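Local atomic coordinates of precorrin-8x Methyl Mutase (Thermus thermophilus, PDB entry 1V9C), a protein that probably catalyses the methyl-group rearrangement of precorrin-8X, a step in the biosynthesis of adenosylcobalamin. Residues T111-K123 and T138-A151. Sequence-based numbering, arbitrary orientation.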
ATOM      1  N   THR B 111       8.259  22.196  -6.343  1.00 85.02           N
ATOM      2  CA  THR B 111       8.047  20.765  -6.507  1.00 83.09           C
ATOM      3  C   THR B 111       9.026  19.975  -5.654  1.00 82.00           C
ATOM      4  O   THR B 111      10.242  20.080  -5.827  1.00 82.19           O
ATOM      5  CB  THR B 111       8.241  20.334  -7.968  1.00 83.82           C
ATOM      6  OG1 THR B 111       7.345  21.068  -8.809  1.00 85.48           O
ATOM      7  CG2 THR B 111       7.964  18.846  -8.120  1.00 84.75           C
ATOM      8  N   ARG B 112       8.487  19.184  -4.734  1.00 79.06           N
ATOM      9  CA  ARG B 112       9.309  18.360  -3.860  1.00 76.41           C
ATOM     10  C   ARG B 112       9.760  17.137  -4.663  1.00 74.44           C
ATOM     11  O   ARG B 112      10.638  16.382  -4.243  1.00 72.22           O
ATOM     12  CB  ARG B 112       8.495  17.914  -2.642  1.00 77.11           C
ATOM     13  CG  ARG B 112       9.343  17.559  -1.442  1.00 81.56           C
ATOM     14  CD  ARG B 112       8.539  16.875  -0.353  1.00 84.07           C
ATOM     15  NE  ARG B 112       7.385  17.652   0.080  1.00 87.37           N
ATOM     16  CZ  ARG B 112       6.627  17.333   1.126  1.00 90.89           C
ATOM     17  NH1 ARG B 112       6.908  16.254   1.848  1.00 91.15           N
ATOM     18  NH2 ARG B 112       5.587  18.087   1.453  1.00 91.70           N
ATOM     19  N   ALA B 113       9.142  16.954  -5.826  1.00 72.61           N
ATOM     20  CA  ALA B 113       9.457  15.835  -6.703  1.00 70.92           C
ATOM     21  C   ALA B 113      10.685  16.175  -7.527  1.00 68.56           C
ATOM     22  O   ALA B 113      11.426  15.289  -7.955  1.00 66.55           O
ATOM     23  CB  ALA B 113       8.272  15.536  -7.622  1.00 70.98           C
ATOM     24  N   GLU B 114      10.884  17.468  -7.755  1.00 66.79           N
ATOM     25  CA  GLU B 114      12.029  17.941  -8.517  1.00 66.10           C
ATOM     26  C   GLU B 114      13.256  17.880  -7.622  1.00 62.84           C
ATOM     27  O   GLU B 114      14.313  17.401  -8.026  1.00 61.88           O
ATOM     28  CB  GLU B 114      11.791  19.377  -8.994  1.00 70.03           C
ATOM     29  CG  GLU B 114      10.768  19.495 -10.117  1.00 73.87           C
ATOM     30  CD  GLU B 114      11.250  18.872 -11.420  1.00 78.29           C
ATOM     31  OE1 GLU B 114      10.476  18.866 -12.401  1.00 79.25           O
ATOM     32  OE2 GLU B 114      12.404  18.393 -11.467  1.00 80.72           O
ATOM     33  N   ALA B 115      13.099  18.365  -6.398  1.00 60.16           N
ATOM     34  CA  ALA B 115      14.181  18.353  -5.435  1.00 56.93           C
ATOM     35  C   ALA B 115      14.665  16.924  -5.277  1.00 56.22           C
ATOM     36  O   ALA B 115      15.870  16.671  -5.237  1.00 56.43           O
ATOM     37  CB  ALA B 115      13.696  18.898  -4.096  1.00 57.47           C
ATOM     38  N   ALA B 116      13.716  15.991  -5.200  1.00 54.37           N
ATOM     39  CA  ALA B 116      14.029  14.573  -5.031  1.00 51.78           C
ATOM     40  C   ALA B 116      14.969  14.039  -6.108  1.00 49.83           C
ATOM     41  O   ALA B 116      16.016  13.480  -5.797  1.00 49.27           O
ATOM     42  CB  ALA B 116      12.743  13.757  -5.003  1.00 53.62           C
ATOM     43  N   VAL B 117      14.591  14.196  -7.372  1.00 51.03           N
ATOM     44  CA  VAL B 117      15.432  13.726  -8.473  1.00 53.65           C
ATOM     45  C   VAL B 117      16.761  14.487  -8.488  1.00 54.82           C
ATOM     46  O   VAL B 117      17.838  13.886  -8.444  1.00 52.71           O
ATOM     47  CB  VAL B 117      14.747  13.933  -9.838  1.00 51.88           C
ATOM     48  CG1 VAL B 117      15.587  13.304 -10.932  1.00 49.38           C
ATOM     49  CG2 VAL B 117      13.357  13.340  -9.821  1.00 52.31           C
ATOM     50  N   ALA B 118      16.669  15.813  -8.559  1.00 55.52           N
ATOM     51  CA  ALA B 118      17.848  16.674  -8.570  1.00 55.94           C
ATOM     52  C   ALA B 118      18.789  16.237  -7.461  1.00 53.92           C
ATOM     53  O   ALA B 118      19.987  16.068  -7.680  1.00 53.54           O
ATOM     54  CB  ALA B 118      17.439  18.129  -8.367  1.00 54.76           C
ATOM     55  N   TYR B 119      18.240  16.056  -6.266  1.00 51.94           N
ATOM     56  CA  TYR B 119      19.043  15.616  -5.139  1.00 52.24           C
ATOM     57  C   TYR B 119      19.678  14.264  -5.455  1.00 53.00           C
ATOM     58  O   TYR B 119      20.896  14.110  -5.380  1.00 54.56           O
ATOM     59  CB  TYR B 119      18.184  15.476  -3.888  1.00 51.83           C
ATOM     60  CG  TYR B 119      18.939  14.862  -2.730  1.00 55.16           C
ATOM     61  CD1 TYR B 119      19.751  15.642  -1.913  1.00 52.55           C
ATOM     62  CD2 TYR B 119      18.890  13.486  -2.490  1.00 55.12           C
ATOM     63  CE1 TYR B 119      20.500  15.072  -0.890  1.00 55.77           C
ATOM     64  CE2 TYR B 119      19.640  12.906  -1.466  1.00 57.39           C
ATOM     65  CZ  TYR B 119      20.443  13.707  -0.672  1.00 55.99           C
ATOM     66  OH  TYR B 119      21.199  13.149   0.332  1.00 61.03           O
ATOM     67  N   ALA B 120      18.833  13.293  -5.805  1.00 51.26           N
ATOM     68  CA  ALA B 120      19.274  11.938  -6.126  1.00 49.72           C
ATOM     69  C   ALA B 120      20.346  11.944  -7.194  1.00 49.21           C
ATOM     70  O   ALA B 120      21.360  11.267  -7.067  1.00 49.31           O
ATOM     71  CB  ALA B 120      18.093  11.100  -6.596  1.00 50.04           C
ATOM     72  N   TRP B 121      20.106  12.688  -8.263  1.00 50.90           N
ATOM     73  CA  TRP B 121      21.079  12.766  -9.341  1.00 54.51           C
ATOM     74  C   TRP B 121      22.394  13.343  -8.829  1.00 53.98           C
ATOM     75  O   TRP B 121      23.421  12.666  -8.841  1.00 53.96           O
ATOM     76  CB  TRP B 121      20.552  13.636 -10.480  1.00 55.02           C
ATOM     77  CG  TRP B 121      21.328  13.470 -11.750  1.00 59.53           C
ATOM     78  CD1 TRP B 121      22.279  12.514 -12.018  1.00 60.65           C
ATOM     79  CD2 TRP B 121      21.171  14.226 -12.953  1.00 58.56           C
ATOM     80  NE1 TRP B 121      22.715  12.632 -13.314  1.00 62.22           N
ATOM     81  CE2 TRP B 121      22.054  13.674 -13.913  1.00 61.91           C
ATOM     82  CE3 TRP B 121      20.369  15.314 -13.316  1.00 61.11           C
ATOM     83  CZ2 TRP B 121      22.154  14.176 -15.215  1.00 61.66           C
ATOM     84  CZ3 TRP B 121      20.468  15.815 -14.612  1.00 62.94           C
ATOM     85  CH2 TRP B 121      21.357  15.243 -15.545  1.00 62.79           C
ATOM     86  N   GLU B 122      22.353  14.589  -8.369  1.00 54.24           N
ATOM     87  CA  GLU B 122      23.546  15.251  -7.860  1.00 57.18           C
ATOM     88  C   GLU B 122      24.357  14.337  -6.957  1.00 57.00           C
ATOM     89  O   GLU B 122      25.582  14.271  -7.078  1.00 58.43           O
ATOM     90  CB  GLU B 122      23.174  16.513  -7.082  1.00 58.89           C
ATOM     91  CG  GLU B 122      22.455  17.570  -7.899  1.00 62.95           C
ATOM     92  CD  GLU B 122      22.138  18.798  -7.076  1.00 67.42           C
ATOM     93  OE1 GLU B 122      21.412  19.688  -7.575  1.00 69.85           O
ATOM     94  OE2 GLU B 122      22.621  18.870  -5.924  1.00 68.65           O
ATOM     95  N   LYS B 123      23.671  13.634  -6.059  1.00 55.87           N
ATOM     96  CA  LYS B 123      24.329  12.734  -5.115  1.00 55.75           C
ATOM     97  C   LYS B 123      24.807  11.446  -5.759  1.00 54.45           C
ATOM     98  O   LYS B 123      25.454  10.624  -5.110  1.00 57.10           O
ATOM     99  CB  LYS B 123      23.384  12.396  -3.960  1.00 56.73           C
ATOM    100  CG  LYS B 123      23.097  13.548  -3.009  1.00 60.25           C
ATOM    101  CD  LYS B 123      24.330  13.926  -2.190  1.00 62.29           C
ATOM    102  CE  LYS B 123      24.026  15.069  -1.216  1.00 61.91           C
ATOM    103  NZ  LYS B 123      25.140  15.319  -0.257  1.00 60.70           N
ATOM    104  N   THR B 138       4.429  13.342 -11.004  1.00 37.28           N
ATOM    105  CA  THR B 138       5.337  14.427 -11.349  1.00 41.25           C
ATOM    106  C   THR B 138       6.769  13.993 -11.053  1.00 41.56           C
ATOM    107  O   THR B 138       7.726  14.520 -11.616  1.00 43.50           O
ATOM    108  CB  THR B 138       5.019  15.723 -10.558  1.00 39.85           C
ATOM    109  OG1 THR B 138       5.337  15.534  -9.178  1.00 47.40           O
ATOM    110  CG2 THR B 138       3.546  16.080 -10.681  1.00 41.42           C
ATOM    111  N   PHE B 139       6.916  13.024 -10.160  1.00 39.07           N
ATOM    112  CA  PHE B 139       8.241  12.531  -9.840  1.00 40.02           C
ATOM    113  C   PHE B 139       8.746  11.710 -11.031  1.00 37.18           C
ATOM    114  O   PHE B 139       9.893  11.835 -11.443  1.00 37.75           O
ATOM    115  CB  PHE B 139       8.202  11.657  -8.584  1.00 41.07           C
ATOM    116  CG  PHE B 139       9.517  11.004  -8.261  1.00 39.96           C
ATOM    117  CD1 PHE B 139      10.589  11.761  -7.807  1.00 35.11           C
ATOM    118  CD2 PHE B 139       9.688   9.635  -8.435  1.00 39.30           C
ATOM    119  CE1 PHE B 139      11.816  11.167  -7.527  1.00 37.72           C
ATOM    120  CE2 PHE B 139      10.919   9.026  -8.157  1.00 41.94           C
ATOM    121  CZ  PHE B 139      11.983   9.793  -7.703  1.00 36.26           C
ATOM    122  N   LEU B 140       7.869  10.881 -11.582  1.00 34.15           N
ATOM    123  CA  LEU B 140       8.217  10.029 -12.717  1.00 34.74           C
ATOM    124  C   LEU B 140       8.514  10.863 -13.966  1.00 35.49           C
ATOM    125  O   LEU B 140       9.296  10.461 -14.821  1.00 30.75           O
ATOM    126  CB  LEU B 140       7.075   9.052 -13.002  1.00 29.64           C
ATOM    127  CG  LEU B 140       7.357   8.009 -14.083  1.00 30.37           C
ATOM    128  CD1 LEU B 140       8.615   7.217 -13.718  1.00 32.31           C
ATOM    129  CD2 LEU B 140       6.160   7.084 -14.208  1.00 27.73           C
ATOM    130  N   LEU B 141       7.875  12.023 -14.062  1.00 38.13           N
ATOM    131  CA  LEU B 141       8.100  12.924 -15.185  1.00 39.42           C
ATOM    132  C   LEU B 141       9.449  13.612 -15.022  1.00 40.07           C
ATOM    133  O   LEU B 141      10.212  13.716 -15.974  1.00 43.78           O
ATOM    134  CB  LEU B 141       6.994  13.970 -15.255  1.00 37.17           C
ATOM    135  CG  LEU B 141       5.705  13.477 -15.891  1.00 34.79           C
ATOM    136  CD1 LEU B 141       4.676  14.587 -15.852  1.00 40.24           C
ATOM    137  CD2 LEU B 141       5.975  13.038 -17.322  1.00 33.28           C
ATOM    138  N   ALA B 142       9.740  14.088 -13.816  1.00 43.42           N
ATOM    139  CA  ALA B 142      11.020  14.740 -13.554  1.00 44.61           C
ATOM    140  C   ALA B 142      12.106  13.720 -13.869  1.00 44.50           C
ATOM    141  O   ALA B 142      13.009  13.991 -14.651  1.00 46.23           O
ATOM    142  CB  ALA B 142      11.108  15.173 -12.098  1.00 43.52           C
ATOM    143  N   LEU B 143      11.988  12.534 -13.273  1.00 44.85           N
ATOM    144  CA  LEU B 143      12.950  11.457 -13.495  1.00 44.08           C
ATOM    145  C   LEU B 143      13.122  11.126 -14.975  1.00 41.72           C
ATOM    146  O   LEU B 143      14.234  10.883 -15.431  1.00 44.15           O
ATOM    147  CB  LEU B 143      12.521  10.183 -12.748  1.00 42.79           C
ATOM    148  CG  LEU B 143      13.357   8.917 -12.998  1.00 42.67           C
ATOM    149  CD1 LEU B 143      14.822   9.186 -12.624  1.00 39.66           C
ATOM    150  CD2 LEU B 143      12.799   7.740 -12.188  1.00 38.93           C
ATOM    151  N   VAL B 144      12.029  11.104 -15.726  1.00 43.43           N
ATOM    152  CA  VAL B 144      12.125  10.778 -17.146  1.00 47.62           C
ATOM    153  C   VAL B 144      12.887  11.841 -17.920  1.00 50.50           C
ATOM    154  O   VAL B 144      13.582  11.535 -18.886  1.00 53.32           O
ATOM    155  CB  VAL B 144      10.735  10.588 -17.772  1.00 45.07           C
ATOM    156  CG1 VAL B 144      10.842  10.541 -19.287  1.00 45.16           C
ATOM    157  CG2 VAL B 144      10.123   9.295 -17.252  1.00 45.29           C
ATOM    158  N   GLU B 145      12.748  13.089 -17.490  1.00 53.65           N
ATOM    159  CA  GLU B 145      13.439  14.195 -18.124  1.00 56.18           C
ATOM    160  C   GLU B 145      14.900  14.082 -17.715  1.00 56.31           C
ATOM    161  O   GLU B 145      15.800  14.302 -18.522  1.00 59.99           O
ATOM    162  CB  GLU B 145      12.838  15.522 -17.655  1.00 59.52           C
ATOM    163  CG  GLU B 145      11.332  15.597 -17.900  1.00 65.32           C
ATOM    164  CD  GLU B 145      10.719  16.946 -17.558  1.00 69.97           C
ATOM    165  OE1 GLU B 145       9.477  17.076 -17.668  1.00 67.56           O
ATOM    166  OE2 GLU B 145      11.474  17.873 -17.186  1.00 73.00           O
ATOM    167  N   ALA B 146      15.125  13.708 -16.459  1.00 52.92           N
ATOM    168  CA  ALA B 146      16.471  13.546 -15.929  1.00 53.36           C
ATOM    169  C   ALA B 146      17.194  12.403 -16.627  1.00 54.02           C
ATOM    170  O   ALA B 146      18.426  12.364 -16.657  1.00 56.14           O
ATOM    171  CB  ALA B 146      16.417  13.287 -14.433  1.00 52.42           C
ATOM    172  N   ILE B 147      16.425  11.472 -17.183  1.00 51.44           N
ATOM    173  CA  ILE B 147      16.992  10.328 -17.889  1.00 50.88           C
ATOM    174  C   ILE B 147      17.495  10.776 -19.260  1.00 52.73           C
ATOM    175  O   ILE B 147      18.461  10.223 -19.786  1.00 50.83           O
ATOM    176  CB  ILE B 147      15.933   9.184 -18.055  1.00 47.45           C
ATOM    177  CG1 ILE B 147      15.746   8.452 -16.720  1.00 47.82           C
ATOM    178  CG2 ILE B 147      16.357   8.204 -19.144  1.00 42.72           C
ATOM    179  CD1 ILE B 147      14.749   7.305 -16.773  1.00 41.23           C
ATOM    180  N   ARG B 148      16.834  11.784 -19.828  1.00 56.11           N
ATOM    181  CA  ARG B 148      17.215  12.310 -21.137  1.00 58.05           C
ATOM    182  C   ARG B 148      18.471  13.168 -21.029  1.00 57.91           C
ATOM    183  O   ARG B 148      19.039  13.577 -22.037  1.00 58.01           O
ATOM    184  CB  ARG B 148      16.078  13.138 -21.742  1.00 57.59           C
ATOM    185  CG  ARG B 148      14.821  12.349 -22.106  1.00 54.13           C
ATOM    186  CD  ARG B 148      15.081  11.276 -23.157  1.00 48.67           C
ATOM    187  NE  ARG B 148      13.825  10.779 -23.709  1.00 41.37           N
ATOM    188  CZ  ARG B 148      13.721   9.773 -24.577  1.00 46.10           C
ATOM    189  NH1 ARG B 148      14.808   9.134 -25.001  1.00 40.75           N
ATOM    190  NH2 ARG B 148      12.523   9.412 -25.037  1.00 39.60           N
ATOM    191  N   GLN B 149      18.901  13.427 -19.800  1.00 59.43           N
ATOM    192  CA  GLN B 149      20.097  14.222 -19.550  1.00 62.28           C
ATOM    193  C   GLN B 149      21.295  13.371 -19.130  1.00 62.53           C
ATOM    194  O   GLN B 149      22.340  13.907 -18.761  1.00 64.53           O
ATOM    195  CB  GLN B 149      19.824  15.269 -18.468  1.00 64.90           C
ATOM    196  CG  GLN B 149      18.793  16.311 -18.859  1.00 68.91           C
ATOM    197  CD  GLN B 149      19.105  16.953 -20.195  1.00 68.35           C
ATOM    198  OE1 GLN B 149      20.218  17.419 -20.427  1.00 68.93           O
ATOM    199  NE2 GLN B 149      18.120  16.980 -21.081  1.00 68.84           N
ATOM    200  N   GLY B 150      21.148  12.050 -19.170  1.00 61.07           N
ATOM    201  CA  GLY B 150      22.260  11.193 -18.797  1.00 58.19           C
ATOM    202  C   GLY B 150      22.094  10.309 -17.573  1.00 56.04           C
ATOM    203  O   GLY B 150      23.031   9.613 -17.183  1.00 55.06           O
ATOM    204  N   ALA B 151      20.923  10.331 -16.946  1.00 53.37           N
ATOM    205  CA  ALA B 151      20.700   9.485 -15.780  1.00 47.93           C
ATOM    206  C   ALA B 151      20.388   8.075 -16.290  1.00 45.08           C
ATOM    207  O   ALA B 151      19.605   7.916 -17.226  1.00 40.17           O
ATOM    208  CB  ALA B 151      19.544  10.026 -14.953  1.00 46.13           C
TER
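V117 and W121 of helix 112-122 pack against F139, A142, A146 and Q149 in a largely apolar helix-helix contact of the doubly wound α/β fold, where the helices before and after strand 130-133 in sequence pack side by side. The helices run in roughly the same direction, crossing at -38° with axes 8.6 Å apart at closest approach. The small A113, A116, A142 and A146 side chains are consistent with this spacing, and no hydrogen bond spans the interface. At its centre V117 is a knob in the hole formed by F139, A142, L143 and A146. With CG1 anti to the backbone N (chi1 -174°), its two methyls divide the work: CG1 lies 3.6 Å from A146 CB, while CG2 reaches F139 CE1 at 3.5 Å and also meets A142 CB. The F139 ring runs obliquely past V117, touches A116 CB and receives A113 O at its edge, 3.6 Å from CD1; it also packs on V131 and V133 of the sheet. Near the start of both helices, A113 CB approaches T138 OG1 to 3.3 Å. E114 bends at chi2, bringing OE2 of its carboxylate to 3.5 Å from A142 CB. At the other end the six-membered part of the W121 indole packs against the C-terminal turn of helix 137-147, which closes in a Schellman motif with G150 at the positive-phi position. Were W121 replaced by alanine, Q149 CB would probably lose its aromatic neighbour and a gap would be likely to open beside this turn. A151 CB and A146 O lie over one face of the indole, whereas Q149 CB approaches obliquely, 3.3 Å from W121 CH2.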